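Local coordinates for methyl-accepting chemotaxis protein (PDB 4EXO) that probably senses small molecules in the periplasm through a Cache (PAS-like) domain, here holding pyruvate, and passes the signal on to the chemotaxis machinery, at residues 13-18 against 106-111; 57-62 against 122-127; 70-75 against 111-116. One frame throughout, in Å; residues are numbered along the deposited sequence.

Interaction 1. Residues 13-18 against 106-111; sequences ARKKEL and DGFLYF
Lys15 on helix 2-28 and Phe108 at the start of strand 108-115 mark the closest backbone approach, with their CA atoms 8.4 Å apart. The aliphatic part of Lys15 lies across the Phe108 ring. Lys15 CB sits 3.6 Å from Phe108 CZ. The chain then bends at chi3 (72°), which brings Lys15 CE over the ring face, 3.8 Å from the Phe108 centroid, in a CH-pi contact. The ammonium follows: Lys15 NZ is 4.6 Å from the centroid of the Phe108 ring and 23° off its normal, a cation-pi geometry. Leu18 comes from another direction. Leu18 CD1 meets the ring edge in plane, 3.8 Å from Phe108 CE1. Asp106 shapes the turn before the strand. Asp106 OD1 accepts from Phe108 N at 3.0 Å, forming an Asx turn, while its OD2 takes a bond from a water that in turn accepts from Lys15 NZ. Tyr127 of the neighbouring strand also meets the Phe108 ring. The contact thus ties the long N-terminal helix to the edge of the sheet through one aromatic ring. The ammonium is probably stabilised by the ring face and by the water. Asp106 OD2, 4.7 Å from Lys15 NZ and too far for a salt bridge, probably adds attraction.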
loop_
_atom_site.group_PDB
_atom_site.type_symbol
_atom_site.label_atom_id
_atom_site.label_comp_id
_atom_site.label_asym_id
_atom_site.label_seq_id
_atom_site.Cartn_x
_atom_site.Cartn_y
_atom_site.Cartn_z
ATOM N N ALA A 13 0.011 14.616 -8.222
ATOM C CA ALA A 13 -0.752 13.379 -8.108
ATOM C C ALA A 13 0.167 12.258 -7.561
ATOM O O ALA A 13 -0.241 11.490 -6.707
ATOM C CB ALA A 13 -1.359 12.995 -9.422
ATOM N N ARG A 14 1.420 12.221 -8.029
ATOM C CA ARG A 14 2.368 11.204 -7.565
ATOM C C ARG A 14 2.760 11.411 -6.099
ATOM O O ARG A 14 2.976 10.443 -5.387
ATOM C CB ARG A 14 3.647 11.181 -8.430
ATOM C CG ARG A 14 3.464 10.684 -9.869
ATOM C CD ARG A 14 2.479 9.534 -9.933
ATOM N NE ARG A 14 2.659 8.664 -11.095
ATOM C CZ ARG A 14 2.862 7.342 -11.041
ATOM N NH1 ARG A 14 2.938 6.700 -9.877
ATOM N NH2 ARG A 14 2.999 6.650 -12.173
ATOM N N LYS A 15 2.858 12.659 -5.664
ATOM C CA LYS A 15 3.180 12.948 -4.265
ATOM C C LYS A 15 2.062 12.468 -3.341
ATOM O O LYS A 15 2.316 11.928 -2.253
ATOM C CB LYS A 15 3.486 14.438 -4.066
ATOM C CG LYS A 15 4.731 14.871 -4.833
ATOM C CD LYS A 15 4.896 16.367 -4.871
ATOM C CE LYS A 15 5.300 16.921 -3.520
ATOM N NZ LYS A 15 6.143 18.131 -3.691
ATOM N N LYS A 16 0.819 12.643 -3.786
ATOM C CA LYS A 16 -0.330 12.126 -3.031
ATOM C C LYS A 16 -0.276 10.589 -2.927
ATOM O O LYS A 16 -0.523 10.003 -1.859
ATOM C CB LYS A 16 -1.631 12.580 -3.698
ATOM C CG LYS A 16 -2.871 12.390 -2.836
ATOM C CD LYS A 16 -4.057 13.235 -3.422
ATOM C CE LYS A 16 -5.287 13.233 -2.503
ATOM N NZ LYS A 16 -5.910 11.862 -2.376
ATOM N N GLU A 17 0.058 9.937 -4.038
ATOM C CA GLU A 17 0.201 8.470 -4.077
ATOM C C GLU A 17 1.305 8.023 -3.092
ATOM O O GLU A 17 1.135 7.064 -2.337
ATOM C CB GLU A 17 0.576 8.014 -5.500
ATOM C CG GLU A 17 -0.564 8.106 -6.530
ATOM C CD GLU A 17 -0.102 8.113 -7.997
ATOM O OE1 GLU A 17 0.937 7.513 -8.318
ATOM O OE2 GLU A 17 -0.798 8.733 -8.856
ATOM N N LEU A 18 2.441 8.709 -3.130
ATOM C CA LEU A 18 3.560 8.351 -2.263
ATOM C C LEU A 18 3.156 8.399 -0.790
ATOM O O LEU A 18 3.535 7.543 -0.006
ATOM C CB LEU A 18 4.761 9.263 -2.544
ATOM C CG LEU A 18 5.552 8.914 -3.829
ATOM C CD1 LEU A 18 6.488 10.045 -4.130
ATOM C CD2 LEU A 18 6.338 7.592 -3.602
ATOM N N ASP A 106 9.825 18.248 4.245
ATOM C CA ASP A 106 8.538 17.685 3.805
ATOM C C ASP A 106 8.572 16.226 3.341
ATOM O O ASP A 106 7.575 15.714 2.835
ATOM C CB ASP A 106 7.884 18.571 2.753
ATOM C CG ASP A 106 8.575 18.492 1.389
ATOM O OD1 ASP A 106 9.590 17.763 1.226
ATOM O OD2 ASP A 106 8.085 19.179 0.467
ATOM N N GLY A 107 9.707 15.578 3.515
ATOM C CA GLY A 107 9.820 14.137 3.241
ATOM C C GLY A 107 10.300 13.823 1.828
ATOM O O GLY A 107 10.721 12.685 1.567
ATOM N N PHE A 108 10.251 14.809 0.928
ATOM C CA PHE A 108 10.481 14.554 -0.509
ATOM C C PHE A 108 11.903 14.922 -0.909
ATOM O O PHE A 108 12.498 15.886 -0.378
ATOM C CB PHE A 108 9.485 15.317 -1.408
ATOM C CG PHE A 108 8.063 14.796 -1.316
ATOM C CD1 PHE A 108 7.683 13.638 -1.996
ATOM C CD2 PHE A 108 7.132 15.444 -0.518
ATOM C CE1 PHE A 108 6.382 13.147 -1.881
ATOM C CE2 PHE A 108 5.843 14.976 -0.393
ATOM C CZ PHE A 108 5.466 13.823 -1.069
ATOM N N LEU A 109 12.447 14.160 -1.862
ATOM C CA LEU A 109 13.760 14.467 -2.426
ATOM C C LEU A 109 13.819 13.944 -3.858
ATOM O O LEU A 109 13.465 12.774 -4.094
ATOM C CB LEU A 109 14.880 13.808 -1.615
ATOM C CG LEU A 109 16.304 14.219 -2.031
ATOM C CD1 LEU A 109 16.641 15.714 -1.616
ATOM C CD2 LEU A 109 17.383 13.226 -1.484
ATOM N N TYR A 110 14.286 14.786 -4.799
ATOM C CA TYR A 110 14.548 14.312 -6.180
ATOM C C TYR A 110 16.000 13.803 -6.248
ATOM O O TYR A 110 16.922 14.452 -5.737
ATOM C CB TYR A 110 14.391 15.447 -7.207
ATOM C CG TYR A 110 12.988 15.868 -7.504
ATOM C CD1 TYR A 110 12.236 15.201 -8.480
ATOM C CD2 TYR A 110 12.388 16.937 -6.811
ATOM C CE1 TYR A 110 10.925 15.591 -8.774
ATOM C CE2 TYR A 110 11.081 17.335 -7.102
ATOM C CZ TYR A 110 10.367 16.651 -8.094
ATOM O OH TYR A 110 9.084 17.002 -8.409
ATOM N N PHE A 111 16.216 12.642 -6.880
ATOM C CA PHE A 111 17.556 12.076 -7.054
ATOM C C PHE A 111 17.429 10.967 -8.092
ATOM O O PHE A 111 16.327 10.616 -8.469
ATOM C CB PHE A 111 18.121 11.494 -5.740
ATOM C CG PHE A 111 17.259 10.415 -5.095
ATOM C CD1 PHE A 111 17.553 9.055 -5.304
ATOM C CD2 PHE A 111 16.185 10.759 -4.232
ATOM C CE1 PHE A 111 16.778 8.033 -4.664
ATOM C CE2 PHE A 111 15.400 9.772 -3.618
ATOM C CZ PHE A 111 15.684 8.394 -3.831
HETATM O O HOH W 1 5.150 18.853 -0.793
#

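Interaction 2. Residues 57-62 against 122-127. With PYR (pyruvic acid), chain B.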
loop_
_atom_site.group_PDB
_atom_site.type_symbol
_atom_site.label_atom_id
_atom_site.label_comp_id
_atom_site.label_asym_id
_atom_site.label_seq_id
_atom_site.Cartn_x
_atom_site.Cartn_y
_atom_site.Cartn_z
ATOM N N ASP A 57 8.617 -1.327 -9.851
ATOM C CA ASP A 57 9.617 -0.327 -9.434
ATOM C C ASP A 57 9.257 0.353 -8.108
ATOM O O ASP A 57 9.864 1.346 -7.754
ATOM C CB ASP A 57 9.729 0.748 -10.512
ATOM C CG ASP A 57 10.409 0.223 -11.780
ATOM O OD1 ASP A 57 11.420 -0.488 -11.649
ATOM O OD2 ASP A 57 9.938 0.531 -12.890
ATOM N N GLY A 58 8.257 -0.174 -7.418
ATOM C CA GLY A 58 7.663 0.500 -6.258
ATOM C C GLY A 58 7.934 -0.295 -5.000
ATOM O O GLY A 58 7.217 -1.256 -4.718
ATOM N N TYR A 59 8.954 0.110 -4.222
ATOM C CA TYR A 59 9.462 -0.696 -3.105
ATOM C C TYR A 59 9.979 0.195 -1.976
ATOM O O TYR A 59 10.133 1.419 -2.164
ATOM C CB TYR A 59 10.645 -1.589 -3.599
ATOM C CG TYR A 59 11.843 -0.759 -4.075
ATOM C CD1 TYR A 59 12.841 -0.367 -3.178
ATOM C CD2 TYR A 59 11.938 -0.328 -5.413
ATOM C CE1 TYR A 59 13.955 0.412 -3.596
ATOM C CE2 TYR A 59 13.042 0.452 -5.874
ATOM C CZ TYR A 59 14.049 0.810 -4.938
ATOM O OH TYR A 59 15.118 1.569 -5.358
ATOM N N PHE A 60 10.250 -0.424 -0.817
ATOM C CA PHE A 60 10.783 0.290 0.348
ATOM C C PHE A 60 12.280 0.097 0.587
ATOM O O PHE A 60 12.855 -0.978 0.274
ATOM C CB PHE A 60 10.074 -0.167 1.622
ATOM C CG PHE A 60 8.657 0.272 1.711
ATOM C CD1 PHE A 60 8.341 1.577 2.097
ATOM C CD2 PHE A 60 7.630 -0.623 1.424
ATOM C CE1 PHE A 60 7.018 2.003 2.199
ATOM C CE2 PHE A 60 6.270 -0.219 1.518
ATOM C CZ PHE A 60 5.957 1.105 1.894
ATOM N N PHE A 61 12.879 1.133 1.184
ATOM C CA PHE A 61 14.227 1.083 1.717
ATOM C C PHE A 61 14.184 1.781 3.092
ATOM O O PHE A 61 13.254 2.553 3.377
ATOM C CB PHE A 61 15.223 1.806 0.760
ATOM C CG PHE A 61 14.800 3.210 0.416
ATOM C CD1 PHE A 61 15.030 4.264 1.332
ATOM C CD2 PHE A 61 14.175 3.509 -0.796
ATOM C CE1 PHE A 61 14.631 5.574 1.015
ATOM C CE2 PHE A 61 13.755 4.820 -1.108
ATOM C CZ PHE A 61 13.997 5.857 -0.199
ATOM N N ALA A 62 15.185 1.537 3.932
ATOM C CA ALA A 62 15.319 2.363 5.147
ATOM C C ALA A 62 16.763 2.560 5.525
ATOM O O ALA A 62 17.601 1.674 5.253
ATOM C CB ALA A 62 14.505 1.764 6.330
ATOM N N ALA A 122 17.947 5.961 -13.031
ATOM C CA ALA A 122 16.886 6.786 -13.592
ATOM C C ALA A 122 16.439 7.839 -12.584
ATOM O O ALA A 122 16.506 7.592 -11.374
ATOM C CB ALA A 122 15.662 5.954 -13.988
ATOM N N PRO A 123 15.934 8.982 -13.077
ATOM C CA PRO A 123 15.439 9.998 -12.135
ATOM C C PRO A 123 14.234 9.522 -11.337
ATOM O O PRO A 123 13.304 8.896 -11.895
ATOM C CB PRO A 123 15.095 11.204 -13.021
ATOM C CG PRO A 123 15.015 10.683 -14.412
ATOM C CD PRO A 123 15.909 9.454 -14.481
ATOM N N LYS A 124 14.239 9.858 -10.046
ATOM C CA LYS A 124 13.236 9.370 -9.100
ATOM C C LYS A 124 12.764 10.524 -8.219
ATOM O O LYS A 124 13.491 11.515 -8.015
ATOM C CB LYS A 124 13.941 8.312 -8.212
ATOM C CG LYS A 124 13.094 7.536 -7.229
ATOM C CD LYS A 124 13.949 6.402 -6.616
ATOM C CE LYS A 124 13.108 5.465 -5.710
ATOM N NZ LYS A 124 13.910 4.250 -5.267
ATOM N N LEU A 125 11.551 10.386 -7.685
ATOM C CA LEU A 125 11.101 11.260 -6.607
ATOM C C LEU A 125 10.881 10.385 -5.378
ATOM O O LEU A 125 10.012 9.543 -5.378
ATOM C CB LEU A 125 9.824 12.006 -6.985
ATOM C CG LEU A 125 9.138 12.800 -5.837
ATOM C CD1 LEU A 125 10.105 13.867 -5.285
ATOM C CD2 LEU A 125 7.860 13.443 -6.365
ATOM N N GLY A 126 11.702 10.575 -4.354
ATOM C CA GLY A 126 11.608 9.768 -3.133
ATOM C C GLY A 126 10.776 10.448 -2.079
ATOM O O GLY A 126 10.606 11.668 -2.107
ATOM N N TYR A 127 10.228 9.654 -1.173
ATOM C CA TYR A 127 9.410 10.157 -0.078
ATOM C C TYR A 127 9.761 9.294 1.148
ATOM O O TYR A 127 9.760 8.073 1.076
ATOM C CB TYR A 127 7.896 10.114 -0.394
ATOM C CG TYR A 127 7.115 10.562 0.836
ATOM C CD1 TYR A 127 7.186 11.881 1.272
ATOM C CD2 TYR A 127 6.413 9.635 1.611
ATOM C CE1 TYR A 127 6.521 12.291 2.441
ATOM C CE2 TYR A 127 5.729 10.033 2.774
ATOM C CZ TYR A 127 5.809 11.366 3.175
ATOM O OH TYR A 127 5.151 11.788 4.296
HETATM C C PYR B . 16.562 3.869 -3.018
HETATM O O PYR B . 15.954 4.774 -3.753
HETATM O OXT PYR B . 16.382 2.593 -3.301
HETATM C CA PYR B . 17.407 4.243 -1.947
HETATM O O3 PYR B . 17.957 3.294 -1.285
HETATM C CB PYR B . 17.721 5.684 -1.562
HETATM O O HOH W 2 11.924 3.289 -3.606
#
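Tyr59 and Lys124 meet at their polar ends, with Tyr59 OH 2.9 Å from Lys124 NZ, and both hold the carboxylate of a bound pyruvate. Tyr59 OH donates a hydrogen bond to PYR OXT at 2.6 Å, and this oxygen lies in plane at the edge of the tyrosine ring. Lys124 NZ donates to the other carboxylate oxygen, PYR O, also at 2.6 Å. The lysine chain is extended through all its torsions, from chi1 -174° to chi4 172°, which carries the ammonium from the strand into the pocket. Water takes a further bond from it: water 2 accepts from Lys124 NZ at 2.8 Å and donates to Tyr59 O at 3.0 Å. This water sits over the centre of one face of the Tyr59 ring. Tyr143 OH is hydrogen-bonded to both Lys124 NZ and Tyr59 OH. The positive charge of Lys124 would probably help to keep pyruvate ionised.

Van der Waals contact comes from Phe61. One face of its ring lies against the ligand, with PYR CA 3.5 Å above the Phe61 plane and Phe61 CD2 3.3 Å from PYR C. A buried, aromatic-lined site on an antiparallel sheet, as here, is typical of the ligand pocket of a Cache domain.

Interaction 3. Residues 70-75 against 111-116. With PYR (pyruvic acid), chain B.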
loop_
_atom_site.group_PDB
_atom_site.type_symbol
_atom_site.label_atom_id
_atom_site.label_comp_id
_atom_site.label_asym_id
_atom_site.label_seq_id
_atom_site.Cartn_x
_atom_site.Cartn_y
_atom_site.Cartn_z
ATOM N N THR A 70 19.374 -0.012 6.707
ATOM C CA THR A 70 18.798 -1.005 7.586
ATOM C C THR A 70 17.877 -1.990 6.846
ATOM O O THR A 70 17.664 -3.119 7.313
ATOM C CB THR A 70 18.027 -0.359 8.748
ATOM O OG1 THR A 70 16.970 0.463 8.254
ATOM C CG2 THR A 70 18.988 0.532 9.584
ATOM N N LEU A 71 17.326 -1.589 5.706
ATOM C CA LEU A 71 16.669 -2.611 4.874
ATOM C C LEU A 71 16.673 -2.127 3.454
ATOM O O LEU A 71 16.626 -0.908 3.216
ATOM C CB LEU A 71 15.252 -2.889 5.376
ATOM C CG LEU A 71 14.215 -1.759 5.213
ATOM C CD1 LEU A 71 13.350 -1.917 3.921
ATOM C CD2 LEU A 71 13.302 -1.722 6.439
ATOM N N HIS A 72 16.773 -3.038 2.485
ATOM C CA HIS A 72 16.625 -2.609 1.084
ATOM C C HIS A 72 15.928 -3.740 0.318
ATOM O O HIS A 72 16.442 -4.872 0.272
ATOM C CB HIS A 72 17.981 -2.239 0.430
ATOM C CG HIS A 72 17.807 -1.331 -0.752
ATOM N ND1 HIS A 72 17.323 -1.777 -1.974
ATOM C CD2 HIS A 72 17.919 0.016 -0.857
ATOM C CE1 HIS A 72 17.214 -0.743 -2.798
ATOM N NE2 HIS A 72 17.567 0.355 -2.141
ATOM N N ALA A 73 14.744 -3.456 -0.226
ATOM C CA ALA A 73 13.918 -4.505 -0.852
ATOM C C ALA A 73 14.577 -5.086 -2.111
ATOM O O ALA A 73 14.383 -6.261 -2.416
ATOM C CB ALA A 73 12.522 -3.949 -1.238
ATOM N N ILE A 74 15.294 -4.245 -2.848
ATOM C CA ILE A 74 15.866 -4.623 -4.149
ATOM C C ILE A 74 17.290 -5.195 -4.033
ATOM O O ILE A 74 17.640 -6.175 -4.718
ATOM C CB ILE A 74 15.846 -3.405 -5.113
ATOM C CG1 ILE A 74 14.384 -2.885 -5.309
ATOM C CG2 ILE A 74 16.535 -3.690 -6.480
ATOM C CD1 ILE A 74 13.378 -3.954 -5.931
ATOM N N LYS A 75 18.118 -4.542 -3.220
ATOM C CA LYS A 75 19.527 -4.930 -3.109
ATOM C C LYS A 75 19.848 -5.123 -1.631
ATOM O O LYS A 75 20.430 -4.212 -0.978
ATOM C CB LYS A 75 20.415 -3.856 -3.740
ATOM C CG LYS A 75 21.935 -4.305 -3.878
ATOM C CD LYS A 75 22.752 -3.180 -4.516
ATOM C CE LYS A 75 24.249 -3.556 -4.607
ATOM N NZ LYS A 75 24.925 -2.450 -5.359
ATOM N N PHE A 111 16.216 12.642 -6.880
ATOM C CA PHE A 111 17.556 12.076 -7.054
ATOM C C PHE A 111 17.429 10.967 -8.092
ATOM O O PHE A 111 16.327 10.616 -8.469
ATOM C CB PHE A 111 18.121 11.494 -5.740
ATOM C CG PHE A 111 17.259 10.415 -5.095
ATOM C CD1 PHE A 111 17.553 9.055 -5.304
ATOM C CD2 PHE A 111 16.185 10.759 -4.232
ATOM C CE1 PHE A 111 16.778 8.033 -4.664
ATOM C CE2 PHE A 111 15.400 9.772 -3.618
ATOM C CZ PHE A 111 15.684 8.394 -3.831
ATOM N N SER A 112 18.565 10.449 -8.554
ATOM C CA SER A 112 18.590 9.288 -9.463
ATOM C C SER A 112 19.052 8.075 -8.681
ATOM O O SER A 112 19.870 8.188 -7.765
ATOM C CB SER A 112 19.530 9.529 -10.640
ATOM O OG SER A 112 18.957 10.485 -11.512
ATOM N N TRP A 113 18.494 6.921 -9.038
ATOM C CA TRP A 113 18.787 5.668 -8.380
ATOM C C TRP A 113 18.526 4.535 -9.385
ATOM O O TRP A 113 17.768 4.693 -10.372
ATOM C CB TRP A 113 17.900 5.487 -7.131
ATOM C CG TRP A 113 18.441 4.448 -6.187
ATOM C CD1 TRP A 113 18.150 3.095 -6.188
ATOM C CD2 TRP A 113 19.374 4.659 -5.117
ATOM N NE1 TRP A 113 18.860 2.468 -5.188
ATOM C CE2 TRP A 113 19.596 3.404 -4.501
ATOM C CE3 TRP A 113 20.035 5.804 -4.607
ATOM C CZ2 TRP A 113 20.472 3.233 -3.418
ATOM C CZ3 TRP A 113 20.903 5.633 -3.513
ATOM C CH2 TRP A 113 21.099 4.363 -2.922
ATOM N N HIS A 114 19.129 3.385 -9.114
ATOM C CA HIS A 114 18.800 2.158 -9.850
ATOM C C HIS A 114 17.270 2.021 -9.968
ATOM O O HIS A 114 16.538 2.145 -8.985
ATOM C CB HIS A 114 19.370 0.967 -9.090
ATOM C CG HIS A 114 18.927 -0.372 -9.614
ATOM N ND1 HIS A 114 17.866 -1.067 -9.074
ATOM C CD2 HIS A 114 19.458 -1.173 -10.568
ATOM C CE1 HIS A 114 17.745 -2.232 -9.690
ATOM N NE2 HIS A 114 18.715 -2.328 -10.590
ATOM N N LYS A 115 16.797 1.754 -11.179
ATOM C CA LYS A 115 15.385 1.498 -11.422
ATOM C C LYS A 115 15.228 -0.002 -11.804
ATOM O O LYS A 115 15.764 -0.431 -12.832
ATOM C CB LYS A 115 14.919 2.376 -12.591
ATOM C CG LYS A 115 13.457 2.173 -12.989
ATOM C CD LYS A 115 13.048 3.180 -14.085
ATOM C CE LYS A 115 11.599 2.974 -14.498
ATOM N NZ LYS A 115 11.143 3.952 -15.555
ATOM N N PRO A 116 14.531 -0.799 -10.967
ATOM C CA PRO A 116 14.483 -2.256 -11.193
ATOM C C PRO A 116 14.133 -2.667 -12.613
ATOM O O PRO A 116 14.813 -3.552 -13.172
ATOM C CB PRO A 116 13.434 -2.737 -10.184
ATOM C CG PRO A 116 13.691 -1.785 -8.963
ATOM C CD PRO A 116 13.951 -0.413 -9.656
HETATM C C PYR B . 16.562 3.869 -3.018
HETATM O O PYR B . 15.954 4.774 -3.753
HETATM O OXT PYR B . 16.382 2.593 -3.301
HETATM C CA PYR B . 17.407 4.243 -1.947
HETATM O O3 PYR B . 17.957 3.294 -1.285
HETATM C CB PYR B . 17.721 5.684 -1.562
#
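His72 and Trp113 approach each other across the pyruvate pocket of this Cache fold, from the two outermost strands of its antiparallel sheet, 69-72 and 108-115. Their rings meet rim to rim, with planes at 21° and His72 NE2 3.9 Å from Trp113 NE1. Trp113 can be followed outward. With CG trans to the backbone N (chi1 -162°), its indole reaches over the ligand. Trp113 CB lies 4.0 Å from PYR O, and CG comes closer to the same oxygen. CD1 and NE1 meet PYR OXT. CD2 and CE2 lie against PYR C, CE3 and CZ3 against the methyl carbon PYR CB, and CZ2 and CH2 against the keto oxygen PYR O3. The indole therefore lays one face along the whole ligand, with PYR C 3.3 Å above the Trp113 plane.

Phe111 takes PYR O at its ring edge. Of these two segments, His72 supplies hydrogen bonds: His72 NE2 donates to PYR OXT at 2.8 Å and weakly to PYR O3. ND1 accepts from Lys75 N, and weakly from Ile74 N, consistent with NE2 being the donor to pyruvate. The turn after the strand probably helps to fix the ring's rotation. Tyr63 OH is also bonded to the ligand.

Away from the ligand, Ile74 CG2 lies 3.7 Å from His114 CE1; Asn119 holds His114 NE2. The Ile74 and Pro116 side chains cross at about a right angle, with Ile74 CD1 3.7 Å from Pro116 CG.

How the interactions relate
All three contacts belong to one Cache domain and reach its single antiparallel sheet. The centres of interactions 2 and 3 lie about 7 Å apart, and both touch the same pyruvate. The centre of interaction 1 is about 9 Å from that of interaction 2 and about 16 Å from that of interaction 3, where helix 2-28 packs on the sheet near the start of strand 108-115. Interactions 1 and 3 share that strand and Phe111. It pairs with strand 120-131 of interaction 2, through Phe111 O to Lys124 N. Along the chain, interaction 3 is nested within interaction 2, while interaction 1 crosses both. The shared strand places pocket and helix contact close together, as might suit a ligand sensor.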